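Local coordinates for protein beta-lactamase Rm3 (PDB 5IQK) that probably hydrolyses the beta-lactam ring of antibiotics with the help of zinc ions, as a subclass B3 metallo-beta-lactamase, at residues Leu219-His223 with Pro224-Gln228; Ala252-Ala255 with Ala256-Leu260; Leu86-Leu89 with Gln90-Asn94. One frame throughout, in Å; residues are numbered along the deposited sequence.

Interaction 1: residues Leu219-His223 with Pro224-Gln228. With ZN (zinc ion), chain D.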
ATOM      1  N   LEU A 219      -2.556 -10.003  -6.458  1.00 22.70           N
ATOM      2  CA  LEU A 219      -2.110  -8.623  -6.334  1.00 22.73           C
ATOM      3  C   LEU A 219      -3.159  -7.729  -5.685  1.00 19.15           C
ATOM      4  O   LEU A 219      -4.325  -7.722  -6.081  1.00 19.88           O
ATOM      5  CB  LEU A 219      -1.735  -8.065  -7.710  1.00 21.36           C
ATOM      6  CG  LEU A 219      -1.403  -6.569  -7.773  1.00 22.37           C
ATOM      7  CD1 LEU A 219      -0.140  -6.302  -6.951  1.00 24.06           C
ATOM      8  CD2 LEU A 219      -1.229  -6.083  -9.212  1.00 22.72           C
ATOM      9  N   ILE A 220      -2.721  -6.966  -4.685  1.00 19.24           N
ATOM     10  CA  ILE A 220      -3.480  -5.828  -4.188  1.00 17.97           C
ATOM     11  C   ILE A 220      -2.615  -4.568  -4.340  1.00 19.87           C
ATOM     12  O   ILE A 220      -1.509  -4.498  -3.797  1.00 19.79           O
ATOM     13  CB  ILE A 220      -3.897  -5.984  -2.718  1.00 21.19           C
ATOM     14  CG1 ILE A 220      -4.653  -7.300  -2.492  1.00 23.01           C
ATOM     15  CG2 ILE A 220      -4.751  -4.795  -2.289  1.00 18.46           C
ATOM     16  CD1 ILE A 220      -3.757  -8.434  -2.018  1.00 25.67           C
ATOM     17  N   SER A 221      -3.100  -3.588  -5.090  1.00 19.68           N
ATOM     18  CA  SER A 221      -2.372  -2.317  -5.224  1.00 18.12           C
ATOM     19  C   SER A 221      -2.839  -1.307  -4.176  1.00 18.17           C
ATOM     20  O   SER A 221      -4.008  -1.304  -3.788  1.00 18.30           O
ATOM     21  CB  SER A 221      -2.552  -1.733  -6.630  1.00 16.57           C
ATOM     22  OG  SER A 221      -3.925  -1.727  -6.976  1.00 19.49           O
ATOM     23  N   ALA A 222      -1.927  -0.437  -3.746  1.00 18.48           N
ATOM     24  CA  ALA A 222      -2.204   0.547  -2.701  1.00 16.65           C
ATOM     25  C   ALA A 222      -3.464   1.355  -3.020  1.00 19.96           C
ATOM     26  O   ALA A 222      -4.270   1.636  -2.131  1.00 17.57           O
ATOM     27  CB  ALA A 222      -0.997   1.471  -2.514  1.00 19.67           C
ATOM     28  N   HIS A 223      -3.638   1.705  -4.293  1.00 18.59           N
ATOM     29  CA  HIS A 223      -4.934   2.204  -4.768  1.00 19.52           C
ATOM     30  C   HIS A 223      -5.598   1.047  -5.510  1.00 15.69           C
ATOM     31  O   HIS A 223      -5.117   0.651  -6.574  1.00 18.25           O
ATOM     32  CB  HIS A 223      -4.759   3.442  -5.677  1.00 16.52           C
ATOM     33  CG  HIS A 223      -4.381   4.687  -4.938  1.00 22.59           C
ATOM     34  ND1 HIS A 223      -5.264   5.724  -4.712  1.00 22.96           N
ATOM     35  CD2 HIS A 223      -3.207   5.067  -4.381  1.00 18.55           C
ATOM     36  CE1 HIS A 223      -4.658   6.676  -4.029  1.00 17.45           C
ATOM     37  NE2 HIS A 223      -3.401   6.310  -3.831  1.00 18.87           N
ATOM     38  N   PRO A 224      -6.680   0.472  -4.938  1.00 19.86           N
ATOM     39  CA  PRO A 224      -7.201  -0.829  -5.391  1.00 19.93           C
ATOM     40  C   PRO A 224      -7.626  -0.872  -6.864  1.00 22.41           C
ATOM     41  O   PRO A 224      -7.411  -1.902  -7.491  1.00 21.78           O
ATOM     42  CB  PRO A 224      -8.405  -1.077  -4.458  1.00 20.33           C
ATOM     43  CG  PRO A 224      -8.773   0.262  -3.921  1.00 21.23           C
ATOM     44  CD  PRO A 224      -7.469   1.017  -3.821  1.00 15.51           C
ATOM     45  N   GLU A 225      -8.187   0.203  -7.419  1.00 21.85           N
ATOM     46  CA  GLU A 225      -8.616   0.163  -8.813  1.00 22.88           C
ATOM     47  C   GLU A 225      -7.436  -0.015  -9.772  1.00 19.48           C
ATOM     48  O   GLU A 225      -7.631  -0.430 -10.911  1.00 22.75           O
ATOM     49  CB  GLU A 225      -9.404   1.426  -9.195  1.00 28.98           C
ATOM     50  CG  GLU A 225      -9.767   2.328  -8.033  1.00 32.56           C
ATOM     51  CD  GLU A 225      -8.568   3.090  -7.491  1.00 30.15           C
ATOM     52  OE1 GLU A 225      -8.353   3.053  -6.264  1.00 25.43           O
ATOM     53  OE2 GLU A 225      -7.843   3.720  -8.293  1.00 39.70           O
ATOM     54  N   ALA A 226      -6.222   0.302  -9.322  1.00 21.04           N
ATOM     55  CA  ALA A 226      -5.040   0.131 -10.179  1.00 21.71           C
ATOM     56  C   ALA A 226      -4.721  -1.352 -10.398  1.00 21.62           C
ATOM     57  O   ALA A 226      -3.881  -1.697 -11.227  1.00 22.97           O
ATOM     58  CB  ALA A 226      -3.831   0.847  -9.597  1.00 23.49           C
ATOM     59  N   SER A 227      -5.372  -2.227  -9.640  1.00 25.56           N
ATOM     60  CA  SER A 227      -5.243  -3.665  -9.885  1.00 24.47           C
ATOM     61  C   SER A 227      -6.609  -4.272 -10.183  1.00 25.50           C
ATOM     62  O   SER A 227      -6.803  -5.482 -10.047  1.00 24.33           O
ATOM     63  CB  SER A 227      -4.592  -4.377  -8.695  1.00 21.40           C
ATOM     64  OG  SER A 227      -5.392  -4.318  -7.520  1.00 23.94           O
ATOM     65  N   GLN A 228      -7.550  -3.423 -10.593  1.00 22.84           N
ATOM     66  CA  GLN A 228      -8.904  -3.852 -10.987  1.00 26.33           C
ATOM     67  C   GLN A 228      -9.605  -4.660  -9.895  1.00 25.98           C
ATOM     68  O   GLN A 228     -10.309  -5.649 -10.182  1.00 26.25           O
ATOM     69  CB  GLN A 228      -8.863  -4.681 -12.275  1.00 24.53           C
ATOM     70  CG  GLN A 228      -8.229  -3.956 -13.467  1.00 27.09           C
ATOM     71  CD  GLN A 228      -6.716  -4.068 -13.449  1.00 27.21           C
ATOM     72  OE1 GLN A 228      -6.174  -5.143 -13.184  1.00 28.98           O
ATOM     73  NE2 GLN A 228      -6.023  -2.957 -13.712  1.00 27.23           N
TER
HETATM   74 ZN    ZN D 402      -2.084   7.119  -2.520  1.00 18.09          ZN
HETATM   75  O   HOH W   1      -7.881   5.703  -5.361  1.00 26.69           O
HETATM   76  O   HOH W   2      -0.364   6.870  -4.142  1.00 32.30           O
HETATM   77  O   HOH W   3      -0.801   8.760  -2.844  1.00 20.81           O
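The carbonyl oxygen of H223 is gripped from both faces of its plane: S221 OG donates to H223 O at 2.7 Å from one, and A226 N reaches H223 O at 3.0 Å from the other. This double hold fixes the turn that carries the zinc ligand H223 and joins strand 218-221 to the 3-10 segment 224-226, at the edge of one sheet of the alpha-beta/beta-alpha sandwich of the metallo-beta-lactamase fold. With OG between the backbone N and the carbonyl carbon (chi1 49°), the S221 hydroxyl faces the bend and reaches H223 O. S227 comes up alongside, its OG 3.0 Å from S221 OG and 3.1 Å from P224 O. Behind them L219 CD2 packs on S227 CB, and Y253 of helix 249-269 covers L219, S221 and A226.

The H223 imidazole swings away from the bend toward the metal, where D81, H82 and two waters complete the shell and W10 meets the ring edge-to-face. H223 NE2 binds the zinc ion at 2.0 Å. At the other nitrogen, H223 ND1 donates, 2.7 Å away, to a water lying in the ring plane, which donates to E225 OE1 at 2.8 Å.

Interaction 2: residues Ala252-Ala255 with Ala256-Leu260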
ATOM      1  N   ALA A 252       1.333  -6.622 -15.600  1.00 27.16           N
ATOM      2  CA  ALA A 252       0.389  -5.686 -16.203  1.00 29.97           C
ATOM      3  C   ALA A 252       0.385  -4.356 -15.455  1.00 29.07           C
ATOM      4  O   ALA A 252       0.228  -3.299 -16.053  1.00 27.87           O
ATOM      5  CB  ALA A 252      -1.008  -6.283 -16.227  1.00 29.18           C
ATOM      6  N   TYR A 253       0.547  -4.433 -14.140  1.00 25.85           N
ATOM      7  CA  TYR A 253       0.612  -3.264 -13.273  1.00 25.18           C
ATOM      8  C   TYR A 253       1.806  -2.391 -13.649  1.00 24.21           C
ATOM      9  O   TYR A 253       1.697  -1.159 -13.763  1.00 24.61           O
ATOM     10  CB  TYR A 253       0.713  -3.726 -11.823  1.00 23.12           C
ATOM     11  CG  TYR A 253       0.717  -2.656 -10.750  1.00 20.20           C
ATOM     12  CD1 TYR A 253      -0.432  -1.941 -10.452  1.00 20.04           C
ATOM     13  CD2 TYR A 253       1.862  -2.405  -9.998  1.00 20.09           C
ATOM     14  CE1 TYR A 253      -0.439  -0.985  -9.438  1.00 22.03           C
ATOM     15  CE2 TYR A 253       1.867  -1.456  -8.983  1.00 17.83           C
ATOM     16  CZ  TYR A 253       0.715  -0.745  -8.714  1.00 18.78           C
ATOM     17  OH  TYR A 253       0.714   0.191  -7.704  1.00 22.78           O
ATOM     18  N   VAL A 254       2.947  -3.036 -13.859  1.00 23.97           N
ATOM     19  CA  VAL A 254       4.151  -2.308 -14.266  1.00 21.73           C
ATOM     20  C   VAL A 254       4.001  -1.746 -15.678  1.00 28.61           C
ATOM     21  O   VAL A 254       4.393  -0.605 -15.949  1.00 25.32           O
ATOM     22  CB  VAL A 254       5.399  -3.201 -14.203  1.00 25.76           C
ATOM     23  CG1 VAL A 254       6.617  -2.481 -14.810  1.00 26.15           C
ATOM     24  CG2 VAL A 254       5.671  -3.616 -12.759  1.00 24.44           C
ATOM     25  N   ALA A 255       3.428  -2.539 -16.580  1.00 26.51           N
ATOM     26  CA  ALA A 255       3.230  -2.084 -17.949  1.00 27.00           C
ATOM     27  C   ALA A 255       2.406  -0.794 -17.994  1.00 28.85           C
ATOM     28  O   ALA A 255       2.753   0.141 -18.719  1.00 26.58           O
ATOM     29  CB  ALA A 255       2.562  -3.169 -18.777  1.00 28.50           C
ATOM     30  N   ALA A 256       1.345  -0.734 -17.188  1.00 24.95           N
ATOM     31  CA  ALA A 256       0.480   0.445 -17.125  1.00 28.67           C
ATOM     32  C   ALA A 256       1.211   1.664 -16.563  1.00 27.22           C
ATOM     33  O   ALA A 256       1.022   2.794 -17.031  1.00 25.88           O
ATOM     34  CB  ALA A 256      -0.763   0.146 -16.298  1.00 25.56           C
ATOM     35  N   ALA A 257       2.047   1.423 -15.562  1.00 24.34           N
ATOM     36  CA  ALA A 257       2.820   2.484 -14.936  1.00 24.90           C
ATOM     37  C   ALA A 257       3.897   3.004 -15.884  1.00 28.28           C
ATOM     38  O   ALA A 257       4.210   4.199 -15.876  1.00 26.79           O
ATOM     39  CB  ALA A 257       3.443   1.993 -13.649  1.00 24.75           C
ATOM     40  N   ARG A 258       4.444   2.117 -16.716  1.00 26.98           N
ATOM     41  CA  ARG A 258       5.436   2.528 -17.712  1.00 27.12           C
ATOM     42  C   ARG A 258       4.809   3.459 -18.730  1.00 29.60           C
ATOM     43  O   ARG A 258       5.412   4.458 -19.145  1.00 28.41           O
ATOM     44  CB  ARG A 258       6.025   1.330 -18.444  1.00 29.26           C
ATOM     45  CG  ARG A 258       7.088   0.601 -17.674  1.00 31.24           C
ATOM     46  CD  ARG A 258       7.810  -0.396 -18.561  1.00 30.32           C
ATOM     47  NE  ARG A 258       8.996  -0.889 -17.881  1.00 34.16           N
ATOM     48  CZ  ARG A 258       9.187  -2.149 -17.516  1.00 29.76           C
ATOM     49  NH1 ARG A 258      10.308  -2.483 -16.891  1.00 31.25           N
ATOM     50  NH2 ARG A 258       8.281  -3.076 -17.805  1.00 31.21           N
ATOM     51  N   THR A 259       3.603   3.091 -19.154  1.00 28.54           N
ATOM     52  CA  THR A 259       2.836   3.877 -20.105  1.00 28.36           C
ATOM     53  C   THR A 259       2.565   5.265 -19.554  1.00 29.52           C
ATOM     54  O   THR A 259       2.742   6.269 -20.259  1.00 26.44           O
ATOM     55  CB  THR A 259       1.511   3.178 -20.439  1.00 28.45           C
ATOM     56  OG1 THR A 259       1.799   1.937 -21.091  1.00 31.40           O
ATOM     57  CG2 THR A 259       0.668   4.024 -21.356  1.00 28.41           C
ATOM     58  N   LEU A 260       2.137   5.317 -18.296  1.00 26.82           N
ATOM     59  CA  LEU A 260       1.894   6.587 -17.624  1.00 27.42           C
ATOM     60  C   LEU A 260       3.190   7.406 -17.575  1.00 27.17           C
ATOM     61  O   LEU A 260       3.190   8.601 -17.885  1.00 24.42           O
ATOM     62  CB  LEU A 260       1.329   6.349 -16.217  1.00 27.07           C
ATOM     63  CG  LEU A 260       0.950   7.521 -15.303  1.00 25.82           C
ATOM     64  CD1 LEU A 260      -0.063   7.088 -14.266  1.00 26.58           C
ATOM     65  CD2 LEU A 260       2.143   8.148 -14.610  1.00 29.35           C
TER
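V254 and R258, one helical turn apart on helix 249-269, meet where a methyl sits over a flat cation: V254 CG1 is 3.5 Å from R258 NH2, above one face of the guanidinium and offset toward its rim. The valine puts CG1 there by holding it anti to the backbone N (chi1 172°), while the arginine runs extended from CG to NE. Beneath them R258 N donates to V254 O at 2.8 Å, a short link of the alpha-helical i to i+4 pattern, and R258 CG rests against the same V254 O at 3.4 Å.

The tightly packed, buried side is formed by V254, A257 and Y253. V254 and A257 lie on F208 of helix 200-212, which R258 also touches from the border of this side, and Y253 turns inward to strand 218-221, its OH hydrogen-bonded to D179 O. The other side of the helix, with A252, A255, A256 and T259, is exposed and carries little beyond alanine methyls. Its one side-chain bond across the segments comes from T259, whose OG1 reaches A255 O at 3.1 Å. T259 N bonds to A255 O from the opposite face of that carbonyl plane, also at 3.1 Å, so the oxygen is doubly held.

The hydroxyl thus finds a partner within its own helix, whereas the R258 guanidinium, with the methyl against one face, directs its charge to a salt bridge with E212, tying helix 249-269 to helix 200-212.

Interaction 3: residues Leu86-Leu89 with Gln90-Asn94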
ATOM      1  N   LEU A  86      -2.518   5.757  10.446  1.00 18.73           N
ATOM      2  CA  LEU A  86      -1.596   4.885  11.182  1.00 21.01           C
ATOM      3  C   LEU A  86      -1.493   5.164  12.682  1.00 22.32           C
ATOM      4  O   LEU A  86      -1.423   4.229  13.471  1.00 24.37           O
ATOM      5  CB  LEU A  86      -0.203   4.968  10.580  1.00 21.29           C
ATOM      6  CG  LEU A  86      -0.051   4.334   9.208  1.00 22.43           C
ATOM      7  CD1 LEU A  86       1.393   4.523   8.723  1.00 16.66           C
ATOM      8  CD2 LEU A  86      -0.423   2.860   9.295  1.00 17.70           C
ATOM      9  N   ALA A  87      -1.481   6.432  13.084  1.00 22.93           N
ATOM     10  CA  ALA A  87      -1.392   6.757  14.511  1.00 25.58           C
ATOM     11  C   ALA A  87      -2.539   6.136  15.312  1.00 29.41           C
ATOM     12  O   ALA A  87      -2.331   5.606  16.417  1.00 32.18           O
ATOM     13  CB  ALA A  87      -1.369   8.260  14.714  1.00 26.85           C
ATOM     14  N   GLU A  88      -3.748   6.197  14.762  1.00 28.96           N
ATOM     15  CA  GLU A  88      -4.917   5.649  15.459  1.00 29.86           C
ATOM     16  C   GLU A  88      -4.880   4.127  15.504  1.00 27.89           C
ATOM     17  O   GLU A  88      -5.200   3.520  16.529  1.00 29.32           O
ATOM     18  CB  GLU A  88      -6.218   6.121  14.793  1.00 29.72           C
ATOM     19  CG  GLU A  88      -7.481   5.550  15.446  1.00 29.00           C
ATOM     20  CD  GLU A  88      -8.753   6.290  15.040  1.00 33.44           C
ATOM     21  OE1 GLU A  88      -8.673   7.217  14.204  1.00 32.74           O
ATOM     22  OE2 GLU A  88      -9.837   5.942  15.563  1.00 36.15           O
ATOM     23  N   LEU A  89      -4.500   3.507  14.392  1.00 25.72           N
ATOM     24  CA  LEU A  89      -4.403   2.057  14.336  1.00 27.30           C
ATOM     25  C   LEU A  89      -3.357   1.557  15.328  1.00 29.12           C
ATOM     26  O   LEU A  89      -3.573   0.553  16.024  1.00 26.46           O
ATOM     27  CB  LEU A  89      -4.076   1.591  12.920  1.00 25.11           C
ATOM     28  CG  LEU A  89      -5.195   1.858  11.912  1.00 24.21           C
ATOM     29  CD1 LEU A  89      -4.722   1.594  10.498  1.00 24.18           C
ATOM     30  CD2 LEU A  89      -6.434   1.007  12.252  1.00 24.13           C
ATOM     31  N   GLN A  90      -2.243   2.273  15.421  1.00 26.02           N
ATOM     32  CA  GLN A  90      -1.214   1.929  16.400  1.00 29.68           C
ATOM     33  C   GLN A  90      -1.728   2.050  17.829  1.00 31.05           C
ATOM     34  O   GLN A  90      -1.522   1.152  18.641  1.00 33.78           O
ATOM     35  CB  GLN A  90       0.017   2.812  16.221  1.00 30.38           C
ATOM     36  CG  GLN A  90       1.042   2.690  17.342  1.00 31.35           C
ATOM     37  CD  GLN A  90       2.406   3.172  16.894  1.00 30.51           C
ATOM     38  OE1 GLN A  90       2.726   4.356  17.013  1.00 34.81           O
ATOM     39  NE2 GLN A  90       3.223   2.255  16.385  1.00 32.11           N
ATOM     40  N   ARG A  91      -2.411   3.145  18.137  1.00 31.68           N
ATOM     41  CA  ARG A  91      -2.939   3.337  19.483  1.00 34.33           C
ATOM     42  C   ARG A  91      -3.915   2.236  19.875  1.00 34.43           C
ATOM     43  O   ARG A  91      -3.912   1.775  21.016  1.00 36.05           O
ATOM     44  CB  ARG A  91      -3.625   4.694  19.612  1.00 33.69           C
ATOM     45  CG  ARG A  91      -2.680   5.850  19.866  1.00 43.31           C
ATOM     46  CD  ARG A  91      -3.447   7.069  20.354  1.00 47.19           C
ATOM     47  NE  ARG A  91      -4.555   7.417  19.465  1.00 48.76           N
ATOM     48  CZ  ARG A  91      -4.435   8.189  18.389  1.00 42.92           C
ATOM     49  NH1 ARG A  91      -3.250   8.685  18.061  1.00 42.49           N
ATOM     50  NH2 ARG A  91      -5.494   8.460  17.636  1.00 41.34           N
ATOM     51  N   ARG A  92      -4.738   1.802  18.924  1.00 31.34           N
ATOM     52  CA  ARG A  92      -5.784   0.819  19.219  1.00 32.02           C
ATOM     53  C   ARG A  92      -5.242  -0.613  19.273  1.00 32.50           C
ATOM     54  O   ARG A  92      -5.863  -1.496  19.865  1.00 29.30           O
ATOM     55  CB  ARG A  92      -6.911   0.909  18.181  1.00 33.11           C
ATOM     56  CG  ARG A  92      -7.769   2.181  18.263  1.00 31.46           C
ATOM     57  CD  ARG A  92      -8.709   2.146  19.466  1.00 31.00           C
ATOM     58  NE  ARG A  92      -9.654   1.033  19.393  1.00 33.14           N
ATOM     59  CZ  ARG A  92     -10.812   1.077  18.741  1.00 33.30           C
ATOM     60  NH1 ARG A  92     -11.190   2.185  18.124  1.00 34.48           N
ATOM     61  NH2 ARG A  92     -11.599   0.014  18.717  1.00 38.32           N
ATOM     62  N   SER A  93      -4.097  -0.849  18.641  1.00 28.95           N
ATOM     63  CA  SER A  93      -3.517  -2.190  18.604  1.00 28.94           C
ATOM     64  C   SER A  93      -2.282  -2.332  19.488  1.00 30.35           C
ATOM     65  O   SER A  93      -1.940  -3.440  19.921  1.00 35.11           O
ATOM     66  CB  SER A  93      -3.168  -2.569  17.167  1.00 28.69           C
ATOM     67  OG  SER A  93      -2.163  -1.712  16.654  1.00 29.79           O
ATOM     68  N   ASN A  94      -1.621  -1.203  19.734  1.00 33.29           N
ATOM     69  CA  ASN A  94      -0.337  -1.156  20.421  1.00 37.18           C
ATOM     70  C   ASN A  94       0.726  -1.894  19.600  1.00 36.80           C
ATOM     71  O   ASN A  94       1.720  -2.372  20.136  1.00 35.87           O
ATOM     72  CB  ASN A  94      -0.457  -1.742  21.839  1.00 36.82           C
ATOM     73  CG  ASN A  94       0.657  -1.291  22.752  1.00 44.30           C
ATOM     74  OD1 ASN A  94       1.279  -0.255  22.521  1.00 47.49           O
ATOM     75  ND2 ASN A  94       0.911  -2.060  23.806  1.00 49.34           N
TER
HETATM   76  O   HOH W   4      -9.948   5.193  18.061  1.00 33.39           O
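R91 curls back over the preceding turn of helix 86-93, laying its guanidinium above the backbone of A87 and E88. R91 CB starts 3.6 Å from A87 O, the carbonyl that accepts the backbone hydrogen bond of R91 N. CG stays beside that oxygen, R91 CG to A87 O being 3.5 Å. Having CG anti to the carbonyl carbon (chi1 -82°) sends the chain back along the helix, and a bend at chi3 (-53°) lays the flat end over the peptide. NE and CZ pass at longer range above A87 O. At the tip the two branches part: R91 NH1 packs 3.6 Å from A87 O, with A87 CB farther off, while R91 NH2 comes to 3.6 Å from E88 CA and also touches E88 CB. A87 O and E88 CA therefore both lie against one face of the guanidinium.

The E88 side chain, extended beyond CG, does not pair directly with this group; E88 OE1 and R91 NH2 stand 4.8 Å apart. Its other oxygen accepts a hydrogen bond from a water 2.6 Å from E88 OE2, and the same water accepts from R92 NH1 at a long 3.3 Å, in the guanidinium plane.

The helix lies in the beta-alpha-beta crossover between parallel strands 70-74 and 96-99, and L86 and L89 pack on I73 of the seven-stranded sheet. It ends with S93 OG donating to L89 O at 2.7 Å; S93 OG also bonds to A95 N, beyond N94 with its positive phi.

The opposite charges probably attract, but E88 meets R92 through a water and makes no direct ion pair with R91, whose guanidinium lies over the backbone.

Along the chain, interaction 3 comes first, then interaction 1, then interaction 2, with no overlap. Interactions 1 and 2 are neighbours, their centres 12 Å apart: Y253 of helix 249-269 packs on the strand and turn of 219-228, its CE1 3.6 Å from S221 CB. Helix 249-269 thus backs the strand and the turn after it that carries one ligand of a zinc ion. Interaction 3 lies across the molecule, its centre 24 Å from that of interaction 1 and 34 Å from that of interaction 2, on helix 86-93 against the seven-stranded sheet. The two helices lie on the outer faces of the two-sheet core expected of a metallo-beta-lactamase, with interaction 1 at the edge strand and turn between them.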